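Local coordinates for protein SsfS6 (Streptomyces sp. SF2575, PDB 4FZR) that is a two-domain protein of the GT-B clan, related to the erythromycin biosynthesis protein CIII, at residues A341-G345 against N374-L378. Sequence-based numbering, arbitrary orientation.
Sequences AAGAG and NARRL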
loop_
_atom_site.group_PDB
_atom_site.type_symbol
_atom_site.label_atom_id
_atom_site.label_comp_id
_atom_site.label_asym_id
_atom_site.label_seq_id
_atom_site.Cartn_x
_atom_site.Cartn_y
_atom_site.Cartn_z
ATOM N N ALA A 341 16.826 28.858 -4.393
ATOM C CA ALA A 341 17.812 29.138 -5.434
ATOM C C ALA A 341 17.341 28.659 -6.806
ATOM O O ALA A 341 17.673 29.261 -7.827
ATOM C CB ALA A 341 19.154 28.491 -5.078
ATOM N N ALA A 342 16.562 27.581 -6.823
ATOM C CA ALA A 342 16.069 27.002 -8.069
ATOM C C ALA A 342 14.895 27.797 -8.643
ATOM O O ALA A 342 14.455 27.543 -9.764
ATOM C CB ALA A 342 15.668 25.548 -7.845
ATOM N N GLY A 343 14.387 28.750 -7.870
ATOM C CA GLY A 343 13.306 29.608 -8.323
ATOM C C GLY A 343 11.959 28.912 -8.350
ATOM O O GLY A 343 11.011 29.404 -8.963
ATOM N N ALA A 344 11.866 27.769 -7.675
ATOM C CA ALA A 344 10.634 26.987 -7.679
ATOM C C ALA A 344 9.709 27.385 -6.533
ATOM O O ALA A 344 8.557 26.962 -6.483
ATOM C CB ALA A 344 10.951 25.500 -7.616
ATOM N N GLY A 345 10.210 28.203 -5.615
ATOM C CA GLY A 345 9.405 28.652 -4.496
ATOM C C GLY A 345 10.133 29.685 -3.665
ATOM O O GLY A 345 11.281 30.027 -3.955
ATOM N N ASN A 374 9.615 27.114 -13.189
ATOM C CA ASN A 374 10.686 26.384 -12.518
ATOM C C ASN A 374 10.198 25.120 -11.811
ATOM O O ASN A 374 10.847 24.075 -11.872
ATOM C CB ASN A 374 11.395 27.299 -11.519
ATOM C CG ASN A 374 12.554 28.043 -12.142
ATOM O OD1 ASN A 374 13.416 27.440 -12.783
ATOM N ND2 ASN A 374 12.577 29.360 -11.971
ATOM N N ALA A 375 9.057 25.223 -11.138
ATOM C CA ALA A 375 8.470 24.083 -10.438
ATOM C C ALA A 375 8.176 22.953 -11.419
ATOM O O ALA A 375 8.476 21.790 -11.149
ATOM C CB ALA A 375 7.195 24.502 -9.720
ATOM N N ARG A 376 7.589 23.309 -12.558
ATOM C CA ARG A 376 7.244 22.331 -13.583
ATOM C C ARG A 376 8.493 21.769 -14.251
ATOM O O ARG A 376 8.524 20.600 -14.633
ATOM C CB ARG A 376 6.333 22.959 -14.639
ATOM C CG ARG A 376 4.968 23.366 -14.120
ATOM C CD ARG A 376 4.101 23.900 -15.245
ATOM N NE ARG A 376 2.739 24.186 -14.806
ATOM C CZ ARG A 376 1.800 24.712 -15.585
ATOM N NH1 ARG A 376 2.072 25.014 -16.849
ATOM N NH2 ARG A 376 0.586 24.938 -15.102
ATOM N N ARG A 377 9.520 22.602 -14.397
ATOM C CA ARG A 377 10.792 22.147 -14.953
ATOM C C ARG A 377 11.389 21.054 -14.074
ATOM O O ARG A 377 11.858 20.031 -14.572
ATOM C CB ARG A 377 11.784 23.307 -15.086
ATOM C CG ARG A 377 13.195 22.860 -15.463
ATOM C CD ARG A 377 14.163 24.028 -15.604
ATOM N NE ARG A 377 14.258 24.819 -14.380
ATOM C CZ ARG A 377 14.930 24.449 -13.292
ATOM N NH1 ARG A 377 15.572 23.289 -13.250
ATOM N NH2 ARG A 377 14.958 25.242 -12.231
ATOM N N LEU A 378 11.363 21.281 -12.764
ATOM C CA LEU A 378 11.917 20.337 -11.798
ATOM C C LEU A 378 11.090 19.058 -11.734
ATOM O O LEU A 378 11.641 17.956 -11.676
ATOM C CB LEU A 378 11.986 20.982 -10.414
ATOM C CG LEU A 378 13.063 22.054 -10.256
ATOM C CD1 LEU A 378 12.889 22.794 -8.944
ATOM C CD2 LEU A 378 14.448 21.430 -10.339
#
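Asn-374 lays its amide against the carbonyls of Ala-342 and Gly-343, in the turn that follows helix 333-341. ND2 reaches Gly-343 O at 3.4 Å, a weak hydrogen bond bent to 131°, and the same nitrogen has a second weak bond to Ser-370 O, one turn back in its own helix. Ala-342 O comes up to the middle of the amide, 3.1 Å from Asn-374 CG, and is no hydrogen-bond partner of either amide end.

The other end of the amide is held within helix 370-382. Arg-377 takes Asn-374 OD1 side-on with two nitrogens: NH2 at 2.7 Å in a fairly straight bond (161°), NE at 3.2 Å in a more bent one. OD1 lies in the guanidinium plane. The arginine chain starts with CG anti to the backbone N and bends at chi3 (58°), which folds the guanidinium back alongside Asn-374. Its NH2 edge also comes within 3.4 Å of Ala-342 O, while NH1 makes a weak bond to Ser-193.

The apolar part is small. Leu-378 CD1 sits 3.6 Å from Ala-344 CB and touches Ala-342 CB more loosely, and Ala-344 CB also meets Ala-375 CB at 4.4 Å. Met-194 adds to this patch, touching both Ala-342 and Leu-378.

Gly-343, with positive phi, ends helix 333-341 in a Schellman motif and turns the chain into strand 345-347, at the edge of the C-terminal domain's parallel sheet. Helix 370-382 docks on a helix-to-strand turn of a Rossmann-like domain. Across the interface the hydrogen bonding is weak and the methyl contacts are few; the firmer bonds, from Arg-377 to Asn-374 OD1, lie within the helix and are consistent with the amide being turned so that OD1 meets the arginine and ND2 meets Gly-343 O.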